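Local coordinates for protein chitinase (Thermococcus chitonophagus, PDB 5XSW) that probably cleaves chitin chains internally as an endochitinase and holds a bound glycan in a pocket lined by polar and aromatic side chains, at residues A[475-478]-A[479-483]; A[347-350]-A[351-355]; A[426-429]-A[430-433]; A[451-454]-A[455-459]. All coordinates share one frame; numbering follows the deposited sequence.

Contact 1. Residues A[475-478]-A[479-483]; sequences DDWY and YHARN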
loop_
_atom_site.group_PDB
_atom_site.type_symbol
_atom_site.label_atom_id
_atom_site.label_comp_id
_atom_site.label_asym_id
_atom_site.label_seq_id
_atom_site.Cartn_x
_atom_site.Cartn_y
_atom_site.Cartn_z
ATOM N N ASP A 475 2.334 7.050 11.285
ATOM C CA ASP A 475 3.769 6.826 11.057
ATOM C C ASP A 475 4.157 6.775 9.603
ATOM O O ASP A 475 5.158 7.372 9.201
ATOM C CB ASP A 475 4.240 5.502 11.713
ATOM C CG ASP A 475 4.274 5.575 13.212
ATOM O OD1 ASP A 475 3.266 5.900 13.839
ATOM O OD2 ASP A 475 5.328 5.317 13.785
ATOM N N ASP A 476 3.402 6.008 8.802
ATOM C CA ASP A 476 3.728 5.893 7.379
ATOM C C ASP A 476 3.676 7.305 6.697
ATOM O O ASP A 476 4.499 7.618 5.908
ATOM C CB ASP A 476 2.732 4.961 6.644
ATOM C CG ASP A 476 2.858 3.456 7.103
ATOM O OD1 ASP A 476 3.967 3.116 7.505
ATOM O OD2 ASP A 476 1.854 2.694 7.075
ATOM N N TRP A 477 2.631 8.061 6.963
ATOM C CA TRP A 477 2.524 9.420 6.365
ATOM C C TRP A 477 3.756 10.268 6.717
ATOM O O TRP A 477 4.389 10.942 5.883
ATOM C CB TRP A 477 1.254 10.100 6.864
ATOM C CG TRP A 477 1.113 11.515 6.333
ATOM C CD1 TRP A 477 1.366 12.712 7.018
ATOM C CD2 TRP A 477 0.781 11.880 4.983
ATOM N NE1 TRP A 477 1.147 13.790 6.142
ATOM C CE2 TRP A 477 0.797 13.301 4.903
ATOM C CE3 TRP A 477 0.444 11.147 3.833
ATOM C CZ2 TRP A 477 0.459 13.977 3.718
ATOM C CZ3 TRP A 477 0.094 11.842 2.649
ATOM C CH2 TRP A 477 0.102 13.238 2.622
ATOM N N TYR A 478 4.120 10.180 7.964
ATOM C CA TYR A 478 5.243 10.964 8.467
ATOM C C TYR A 478 6.500 10.753 7.676
ATOM O O TYR A 478 7.092 11.718 7.174
ATOM C CB TYR A 478 5.487 10.618 9.940
ATOM C CG TYR A 478 6.511 11.573 10.608
ATOM C CD1 TYR A 478 6.155 12.894 10.967
ATOM C CD2 TYR A 478 7.795 11.154 10.855
ATOM C CE1 TYR A 478 7.110 13.769 11.546
ATOM C CE2 TYR A 478 8.759 12.014 11.474
ATOM C CZ TYR A 478 8.400 13.303 11.809
ATOM O OH TYR A 478 9.361 14.116 12.390
ATOM N N TYR A 479 6.951 9.501 7.557
ATOM C CA TYR A 479 8.203 9.286 6.832
ATOM C C TYR A 479 8.045 9.532 5.358
ATOM O O TYR A 479 8.941 10.041 4.694
ATOM C CB TYR A 479 8.739 7.852 7.065
ATOM C CG TYR A 479 8.910 7.563 8.520
ATOM C CD1 TYR A 479 9.910 8.192 9.279
ATOM C CD2 TYR A 479 8.047 6.706 9.154
ATOM C CE1 TYR A 479 10.019 7.935 10.668
ATOM C CE2 TYR A 479 8.140 6.455 10.490
ATOM C CZ TYR A 479 9.144 7.063 11.242
ATOM O OH TYR A 479 9.187 6.747 12.604
ATOM N N HIS A 480 6.891 9.189 4.819
ATOM C CA HIS A 480 6.742 9.374 3.389
ATOM C C HIS A 480 6.710 10.876 2.997
ATOM O O HIS A 480 7.425 11.330 2.113
ATOM C CB HIS A 480 5.440 8.727 2.900
ATOM C CG HIS A 480 5.358 8.652 1.415
ATOM N ND1 HIS A 480 4.164 8.655 0.730
ATOM C CD2 HIS A 480 6.329 8.502 0.487
ATOM C CE1 HIS A 480 4.405 8.548 -0.566
ATOM N NE2 HIS A 480 5.718 8.491 -0.742
ATOM N N ALA A 481 5.871 11.642 3.673
ATOM C CA ALA A 481 5.734 13.071 3.339
ATOM C C ALA A 481 7.001 13.854 3.720
ATOM O O ALA A 481 7.377 14.771 2.992
ATOM C CB ALA A 481 4.472 13.668 4.032
ATOM N N ARG A 482 7.684 13.499 4.813
ATOM C CA ARG A 482 8.949 14.230 5.094
ATOM C C ARG A 482 10.024 13.941 4.046
ATOM O O ARG A 482 10.884 14.762 3.850
ATOM C CB ARG A 482 9.526 13.900 6.480
ATOM C CG ARG A 482 8.588 14.274 7.550
ATOM C CD ARG A 482 9.289 14.557 8.814
ATOM N NE ARG A 482 9.826 15.910 8.696
ATOM C CZ ARG A 482 10.753 16.403 9.490
ATOM N NH1 ARG A 482 11.252 15.637 10.449
ATOM N NH2 ARG A 482 11.195 17.645 9.287
ATOM N N ASN A 483 9.975 12.790 3.372
ATOM C CA ASN A 483 11.037 12.421 2.402
ATOM C C ASN A 483 10.655 12.650 0.934
ATOM O O ASN A 483 11.288 12.102 0.031
ATOM C CB ASN A 483 11.433 10.932 2.593
ATOM C CG ASN A 483 12.238 10.701 3.859
ATOM O OD1 ASN A 483 13.447 10.901 3.858
ATOM N ND2 ASN A 483 11.572 10.305 4.956
#
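Arg482 lies alongside Tyr478, one helical turn earlier, and points the same way. Its CB starts 3.3 Å from Tyr478 O, the oxygen that also receives the backbone bond from Arg482 N. CG stays against this oxygen. CD comes over one face of the phenol ring, 3.7 Å from the ring centroid, as a CH-pi contact. It sits toward the rim, with Tyr478 CZ at 3.4 Å. The chain bends at chi3 (79°), so that NE and CZ come round to the hydroxyl end of the ring. NH1 there meets Tyr478 OH at 3.1 Å. This bond is weak and bent, 121° at the hydrogen. Both groups have stronger mates nearby: NH1 forms a salt bridge with Asp69, and the hydroxyl bonds to Thr71 O. A leucine in place of Tyr478 would probably leave Arg482 CD without a ring face to lie on and Thr71 O without its hydroxyl mate.

The pair belongs to the C-terminal helix 475-482, where side chains four apart share a face. The helix packs against helix 288-311 and strands 32-41 and 75-77 of the beta domain at the start of this fragment. Asp476 also forms a salt bridge with Lys261 of the second subunit.

Tyr478 turns its edge to the face of Tyr479 in a T-shaped pair, planes at 84° and centroids 5.5 Å apart. Ala481 CB lies over one face of the Trp477 indole, toward the rim, 4.0 Å from the centroid of the five-membered ring. Past the last turn, Asn483 ND2 donates a straight bond to Tyr479 O at 2.7 Å.

Contact 2. Residues A[347-350]-A[351-355]; sequences KIFS and DNWEK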
loop_
_atom_site.group_PDB
_atom_site.type_symbol
_atom_site.label_atom_id
_atom_site.label_comp_id
_atom_site.label_asym_id
_atom_site.label_seq_id
_atom_site.Cartn_x
_atom_site.Cartn_y
_atom_site.Cartn_z
ATOM N N LYS A 347 10.073 16.123 -11.125
ATOM C CA LYS A 347 10.652 17.322 -10.517
ATOM C C LYS A 347 9.975 18.625 -11.013
ATOM O O LYS A 347 10.637 19.651 -11.192
ATOM C CB LYS A 347 12.176 17.387 -10.806
ATOM C CG LYS A 347 12.961 16.244 -10.123
ATOM C CD LYS A 347 12.767 16.323 -8.593
ATOM C CE LYS A 347 13.694 15.279 -7.924
ATOM N NZ LYS A 347 13.619 15.189 -6.433
ATOM N N ILE A 348 8.665 18.574 -11.215
ATOM C CA ILE A 348 7.880 19.752 -11.619
ATOM C C ILE A 348 8.010 20.931 -10.665
ATOM O O ILE A 348 8.020 22.093 -11.085
ATOM C CB ILE A 348 6.402 19.351 -11.759
ATOM C CG1 ILE A 348 6.249 18.600 -13.086
ATOM C CG2 ILE A 348 5.465 20.597 -11.632
ATOM C CD1 ILE A 348 4.988 17.702 -13.141
ATOM N N PHE A 349 8.149 20.655 -9.376
ATOM C CA PHE A 349 8.132 21.705 -8.379
ATOM C C PHE A 349 9.518 22.121 -7.927
ATOM O O PHE A 349 9.659 22.827 -6.953
ATOM C CB PHE A 349 7.287 21.266 -7.168
ATOM C CG PHE A 349 5.846 21.021 -7.530
ATOM C CD1 PHE A 349 5.442 19.767 -7.988
ATOM C CD2 PHE A 349 4.902 22.060 -7.464
ATOM C CE1 PHE A 349 4.085 19.545 -8.386
ATOM C CE2 PHE A 349 3.566 21.861 -7.855
ATOM C CZ PHE A 349 3.146 20.606 -8.298
ATOM N N SER A 350 10.551 21.658 -8.615
ATOM C CA SER A 350 11.916 22.027 -8.216
ATOM C C SER A 350 12.718 22.176 -9.490
ATOM O O SER A 350 12.565 23.189 -10.207
ATOM C CB SER A 350 12.526 20.994 -7.248
ATOM O OG SER A 350 12.328 19.656 -7.724
ATOM N N ASP A 351 13.489 21.154 -9.844
ATOM C CA ASP A 351 14.411 21.240 -10.990
ATOM C C ASP A 351 13.759 21.682 -12.282
ATOM O O ASP A 351 14.402 22.372 -13.092
ATOM C CB ASP A 351 15.107 19.893 -11.272
ATOM C CG ASP A 351 15.645 19.232 -10.024
ATOM O OD1 ASP A 351 15.491 19.785 -8.916
ATOM O OD2 ASP A 351 16.196 18.120 -10.143
ATOM N N ASN A 352 12.512 21.269 -12.530
ATOM C CA ASN A 352 11.924 21.544 -13.838
ATOM C C ASN A 352 10.772 22.555 -13.792
ATOM O O ASN A 352 9.959 22.640 -14.700
ATOM C CB ASN A 352 11.482 20.229 -14.522
ATOM C CG ASN A 352 12.663 19.331 -14.802
ATOM O OD1 ASN A 352 13.663 19.795 -15.327
ATOM N ND2 ASN A 352 12.596 18.068 -14.386
ATOM N N TRP A 353 10.763 23.359 -12.750
ATOM C CA TRP A 353 9.744 24.380 -12.572
ATOM C C TRP A 353 9.437 25.251 -13.796
ATOM O O TRP A 353 8.267 25.376 -14.210
ATOM C CB TRP A 353 10.157 25.250 -11.404
ATOM C CG TRP A 353 9.272 26.404 -11.086
ATOM C CD1 TRP A 353 9.464 27.725 -11.443
ATOM C CD2 TRP A 353 8.093 26.366 -10.297
ATOM N NE1 TRP A 353 8.456 28.492 -10.932
ATOM C CE2 TRP A 353 7.600 27.694 -10.217
ATOM C CE3 TRP A 353 7.375 25.336 -9.671
ATOM C CZ2 TRP A 353 6.435 28.019 -9.522
ATOM C CZ3 TRP A 353 6.216 25.665 -8.971
ATOM C CH2 TRP A 353 5.753 26.990 -8.901
ATOM N N GLU A 354 10.467 25.823 -14.414
ATOM C CA GLU A 354 10.208 26.766 -15.491
ATOM C C GLU A 354 9.651 26.093 -16.689
ATOM O O GLU A 354 8.726 26.610 -17.330
ATOM C CB GLU A 354 11.500 27.543 -15.895
ATOM C CG GLU A 354 11.933 28.528 -14.829
ATOM C CD GLU A 354 10.913 29.676 -14.622
ATOM O OE1 GLU A 354 10.162 30.003 -15.571
ATOM O OE2 GLU A 354 10.848 30.231 -13.504
ATOM N N LYS A 355 10.235 24.947 -17.037
ATOM C CA LYS A 355 9.686 24.154 -18.113
ATOM C C LYS A 355 8.219 23.782 -17.840
ATOM O O LYS A 355 7.428 23.727 -18.767
ATOM C CB LYS A 355 10.517 22.862 -18.291
ATOM C CG LYS A 355 10.113 21.946 -19.450
ATOM C CD LYS A 355 11.081 20.712 -19.536
ATOM C CE LYS A 355 10.925 19.877 -20.852
ATOM N NZ LYS A 355 12.087 20.052 -21.840
#
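Lys347 O and Asn352 N join the two halves of this loop with a bond of 2.8 Å. The same oxygen takes a longer bond from Ser350 N, which closes a type I beta turn from Lys347 to Ser350. The two donors approach from opposite faces of the carbonyl plane. A second type I turn follows, with Trp353 N bonded to Ser350 O at 3.1 Å. Together the turns let the chain leave helix 340-346 and start helix 353-357 within a few residues.

The buried side is that of Phe349 and Trp353. Trp353 CG is anti to the backbone N (chi1 177°), which lays the indole beside Phe349. Trp353 CE3 brings the ring edge to Phe349 CA at 3.9 Å. Trp353 CZ3 meets Phe349 CD2 at 4.1 Å, the two side chains slanting across each other. Trp353 CA adds a CH...O contact to Ile348 O at 3.2 Å.

The solvent side is that of Lys347 and the exposed Asp351, which run side by side. Lys347 CG is 3.7 Å from Asp351 OD2, but the charged ends stay apart: Lys347 NZ is 5.4 Å from Asp351 OD2. Lys347 NZ bonds instead to Asn485 O, and Ser350 OG to Pro486 O, so the loop holds the C-terminal tail. Phe349 packs on helix 288-311, and Trp353 on helix 313-321, where Lys314 makes a cation-pi contact with it.

Contact 3. Residues A[426-429]-A[430-433]; sequences AMMR and DVKR
Asp430 N bonds to Ala426 O one turn back, at 3.1 Å, midway along helix 421-439. This is a regular alpha-helix with i to i+4 contacts. It packs against helices 399-412 and 449-461.

Three more backbone bonds carry the helix through this region. Val431 N bonds to Met427 O at 2.8 Å. Lys432 N and Arg433 N continue the ladder to Met428 O and Arg429 O.

The polar side-chain contact runs through a water. It donates to Ala426 O at 3.0 Å and, weakly, to Asp430 OD1 at 2.8 Å. Asp430 CG is anti to its carbonyl carbon (chi1 -77°), which turns the carboxylate back along the helix toward Ala426. The group is buried and well supplied: OD1 also accepts from Gly125 N, and OD2 is hydrogen-bonded to His463 NE2. A leucine at Asp430 is likely to leave Gly125 N and His463 NE2 without this acceptor and the water without one of its acceptors.

The apolar contacts centre on Val431. Its methyls divide between two methionines on the previous turn. Met428 CE comes to Val431 CG1 at 4.2 Å, and Met427 CG to Val431 CG2 at 4.4 Å. Beyond them, Val431 touches Ile402 and Ile456 on the two neighbouring helices. On the backbone side, Val431 CG2 rests 3.3 Å from Met427 O, the oxygen that holds Val431 N.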
loop_
_atom_site.group_PDB
_atom_site.type_symbol
_atom_site.label_atom_id
_atom_site.label_comp_id
_atom_site.label_asym_id
_atom_site.label_seq_id
_atom_site.Cartn_x
_atom_site.Cartn_y
_atom_site.Cartn_z
ATOM N N ALA A 426 -29.809 11.929 15.714
ATOM C CA ALA A 426 -30.257 13.314 15.492
ATOM C C ALA A 426 -30.038 13.745 14.042
ATOM O O ALA A 426 -30.881 14.431 13.422
ATOM C CB ALA A 426 -29.536 14.275 16.442
ATOM N N MET A 427 -28.887 13.355 13.497
ATOM C CA MET A 427 -28.594 13.655 12.089
ATOM C C MET A 427 -29.666 13.048 11.168
ATOM O O MET A 427 -30.224 13.718 10.278
ATOM C CB MET A 427 -27.163 13.149 11.746
ATOM C CG MET A 427 -26.700 13.524 10.317
ATOM S SD MET A 427 -25.361 12.384 9.865
ATOM C CE MET A 427 -26.344 11.005 9.373
ATOM N N MET A 428 -29.982 11.777 11.379
ATOM C CA MET A 428 -30.935 11.110 10.515
ATOM C C MET A 428 -32.371 11.682 10.657
ATOM O O MET A 428 -33.082 11.776 9.666
ATOM C CB MET A 428 -30.898 9.591 10.800
ATOM C CG MET A 428 -29.621 8.894 10.225
ATOM S SD MET A 428 -29.270 9.305 8.469
ATOM C CE MET A 428 -30.711 8.705 7.619
ATOM N N ARG A 429 -32.787 12.117 11.863
ATOM C CA ARG A 429 -34.067 12.887 11.965
ATOM C C ARG A 429 -34.064 14.139 11.066
ATOM O O ARG A 429 -35.006 14.382 10.295
ATOM C CB ARG A 429 -34.351 13.291 13.436
ATOM C CG ARG A 429 -34.787 12.104 14.313
ATOM C CD ARG A 429 -35.366 12.533 15.681
ATOM N NE ARG A 429 -34.355 13.135 16.557
ATOM C CZ ARG A 429 -33.489 12.431 17.290
ATOM N NH1 ARG A 429 -33.505 11.097 17.270
ATOM N NH2 ARG A 429 -32.614 13.061 18.049
ATOM N N ASP A 430 -32.984 14.936 11.136
ATOM C CA ASP A 430 -32.857 16.097 10.248
ATOM C C ASP A 430 -32.861 15.731 8.762
ATOM O O ASP A 430 -33.505 16.391 7.947
ATOM C CB ASP A 430 -31.568 16.858 10.546
ATOM C CG ASP A 430 -31.658 17.729 11.804
ATOM O OD1 ASP A 430 -32.759 17.836 12.436
ATOM O OD2 ASP A 430 -30.608 18.326 12.141
ATOM N N VAL A 431 -32.129 14.668 8.405
ATOM C CA VAL A 431 -32.096 14.227 6.994
ATOM C C VAL A 431 -33.482 13.817 6.532
ATOM O O VAL A 431 -33.951 14.168 5.435
ATOM C CB VAL A 431 -31.098 13.021 6.825
ATOM C CG1 VAL A 431 -31.311 12.297 5.476
ATOM C CG2 VAL A 431 -29.630 13.514 7.011
ATOM N N LYS A 432 -34.167 13.035 7.373
ATOM C CA LYS A 432 -35.545 12.633 6.987
ATOM C C LYS A 432 -36.500 13.822 6.866
ATOM O O LYS A 432 -37.328 13.920 5.911
ATOM C CB LYS A 432 -36.125 11.625 7.999
ATOM C CG LYS A 432 -37.525 11.146 7.547
ATOM C CD LYS A 432 -37.940 9.886 8.209
ATOM C CE LYS A 432 -39.176 9.300 7.497
ATOM N NZ LYS A 432 -39.403 7.927 8.062
ATOM N N ARG A 433 -36.388 14.747 7.825
ATOM C CA ARG A 433 -37.221 15.969 7.730
ATOM C C ARG A 433 -36.908 16.743 6.474
ATOM O O ARG A 433 -37.814 17.210 5.761
ATOM C CB ARG A 433 -37.035 16.880 8.963
ATOM C CG ARG A 433 -37.940 18.130 8.904
ATOM C CD ARG A 433 -37.860 18.973 10.176
ATOM N NE ARG A 433 -38.606 20.239 10.053
ATOM C CZ ARG A 433 -39.897 20.387 10.360
ATOM N NH1 ARG A 433 -40.599 19.352 10.814
ATOM N NH2 ARG A 433 -40.483 21.571 10.223
HETATM O O HOH W 1 -32.194 16.667 14.941
#

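Contact 4. Residues A[451-454]-A[455-459]; sequences YDFL and TILRV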
loop_
_atom_site.group_PDB
_atom_site.type_symbol
_atom_site.label_atom_id
_atom_site.label_comp_id
_atom_site.label_asym_id
_atom_site.label_seq_id
_atom_site.Cartn_x
_atom_site.Cartn_y
_atom_site.Cartn_z
ATOM N N TYR A 451 -31.328 17.891 -8.209
ATOM C CA TYR A 451 -31.733 19.162 -7.569
ATOM C C TYR A 451 -31.617 19.152 -6.057
ATOM O O TYR A 451 -31.332 20.185 -5.439
ATOM C CB TYR A 451 -33.174 19.517 -8.010
ATOM C CG TYR A 451 -33.256 19.838 -9.486
ATOM C CD1 TYR A 451 -32.826 21.055 -9.978
ATOM C CD2 TYR A 451 -33.661 18.870 -10.387
ATOM C CE1 TYR A 451 -32.870 21.327 -11.342
ATOM C CE2 TYR A 451 -33.706 19.131 -11.745
ATOM C CZ TYR A 451 -33.308 20.349 -12.212
ATOM O OH TYR A 451 -33.369 20.576 -13.575
ATOM N N ASP A 452 -31.842 17.992 -5.432
ATOM C CA ASP A 452 -31.946 17.940 -3.984
ATOM C C ASP A 452 -30.798 17.274 -3.231
ATOM O O ASP A 452 -30.648 17.477 -2.025
ATOM C CB ASP A 452 -33.221 17.186 -3.592
ATOM C CG ASP A 452 -34.470 17.864 -4.104
ATOM O OD1 ASP A 452 -34.586 19.105 -3.919
ATOM O OD2 ASP A 452 -35.307 17.165 -4.696
ATOM N N PHE A 453 -30.068 16.358 -3.865
ATOM C CA PHE A 453 -29.225 15.521 -3.005
ATOM C C PHE A 453 -28.049 16.278 -2.333
ATOM O O PHE A 453 -27.656 15.942 -1.210
ATOM C CB PHE A 453 -28.699 14.256 -3.786
ATOM C CG PHE A 453 -28.084 13.222 -2.857
ATOM C CD1 PHE A 453 -28.851 12.602 -1.902
ATOM C CD2 PHE A 453 -26.722 12.892 -2.942
ATOM C CE1 PHE A 453 -28.294 11.669 -0.990
ATOM C CE2 PHE A 453 -26.144 11.966 -2.074
ATOM C CZ PHE A 453 -26.920 11.348 -1.091
ATOM N N LEU A 454 -27.482 17.315 -2.971
ATOM C CA LEU A 454 -26.446 18.065 -2.261
ATOM C C LEU A 454 -26.983 18.722 -0.984
ATOM O O LEU A 454 -26.282 18.798 0.035
ATOM C CB LEU A 454 -25.833 19.169 -3.132
ATOM C CG LEU A 454 -24.860 18.691 -4.221
ATOM C CD1 LEU A 454 -24.275 19.911 -5.016
ATOM C CD2 LEU A 454 -23.719 17.865 -3.530
ATOM N N THR A 455 -28.239 19.157 -1.038
ATOM C CA THR A 455 -28.832 19.801 0.173
ATOM C C THR A 455 -29.018 18.750 1.287
ATOM O O THR A 455 -28.701 18.982 2.455
ATOM C CB THR A 455 -30.149 20.522 -0.218
ATOM O OG1 THR A 455 -29.834 21.615 -1.098
ATOM C CG2 THR A 455 -30.825 21.117 1.062
ATOM N N ILE A 456 -29.431 17.532 0.897
ATOM C CA ILE A 456 -29.525 16.426 1.847
ATOM C C ILE A 456 -28.168 16.132 2.480
ATOM O O ILE A 456 -28.024 15.967 3.715
ATOM C CB ILE A 456 -30.046 15.130 1.169
ATOM C CG1 ILE A 456 -31.504 15.271 0.685
ATOM C CG2 ILE A 456 -29.792 13.920 2.126
ATOM C CD1 ILE A 456 -32.574 15.345 1.867
ATOM N N LEU A 457 -27.142 16.041 1.638
ATOM C CA LEU A 457 -25.774 15.852 2.183
ATOM C C LEU A 457 -25.341 16.959 3.186
ATOM O O LEU A 457 -24.741 16.672 4.245
ATOM C CB LEU A 457 -24.756 15.787 1.036
ATOM C CG LEU A 457 -24.801 14.474 0.185
ATOM C CD1 LEU A 457 -23.762 14.495 -0.973
ATOM C CD2 LEU A 457 -24.596 13.228 1.089
ATOM N N ARG A 458 -25.664 18.199 2.859
ATOM C CA ARG A 458 -25.277 19.340 3.715
ATOM C C ARG A 458 -26.000 19.287 5.036
ATOM O O ARG A 458 -25.398 19.524 6.097
ATOM C CB ARG A 458 -25.585 20.672 2.990
ATOM C CG ARG A 458 -24.552 20.922 1.911
ATOM C CD ARG A 458 -24.778 22.134 1.042
ATOM N NE ARG A 458 -23.855 22.044 -0.084
ATOM C CZ ARG A 458 -24.064 22.583 -1.264
ATOM N NH1 ARG A 458 -25.159 23.290 -1.493
ATOM N NH2 ARG A 458 -23.198 22.387 -2.240
ATOM N N VAL A 459 -27.284 18.917 4.983
ATOM C CA VAL A 459 -28.013 18.703 6.229
ATOM C C VAL A 459 -27.353 17.645 7.043
ATOM O O VAL A 459 -27.086 17.850 8.237
ATOM C CB VAL A 459 -29.464 18.336 5.954
ATOM C CG1 VAL A 459 -30.114 17.781 7.213
ATOM C CG2 VAL A 459 -30.177 19.589 5.454
HETATM O O HOH W 2 -29.478 20.409 -3.524
#
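Phe453 CG is anti to the backbone N (chi1 -167°), and Leu457 CG is anti to its carbonyl carbon (chi1 -72°). These two settings bring the leucine branch over one face of the ring. Leu457 CG lies 4.1 Å from the ring centroid in a CH-pi contact. Its two methyls spread over the outer ring atoms, with CD1 3.6 Å from Phe453 CE2 and CD2 3.7 Å from Phe453 CZ. Ile456 crosses the phenylalanine at about a right angle and sets CG2 4.1 Å from Phe453 CE1.

All this lies on helix 449-461, a buried alpha-helix packed against helices 186-199, 399-412 and 421-439. Phe453 packs on Met190 and Ala193 and meets Phe405 edge to face.

Leu454 pairs with Arg458, one turn on, the two side chains slanting across each other. Its CB lies over one face of the Arg458 guanidinium, over its centre, 4.2 Å from the plane. The buried charge is paired through NH2 with Glu197, while NH1 bonds to Pro159 O. A water lies 2.7 Å from Thr455 OG1 and also 2.7 Å from Tyr451 O.

Along the chain the order is contact 2, contact 3, contact 4, contact 1. Contacts 3 and 4 form one region, centres about 12 Å apart. Their helices, 421-439 and 449-461, pack directly: Val459 CG1 lies 3.7 Å from Asp430 O. Contacts 1 and 2 lie across the chain's centre from this pair. Their own centres are about 22 Å apart, and their nearest atoms about 8 Å. Contacts 2 and 3 are farthest apart, about 49 Å between centres. Both contacts 1 and 2 pack on helix 288-311, and the tail after helix 475-482 binds the loop of contact 2. The end of the chain is thus tied back to the helical domain.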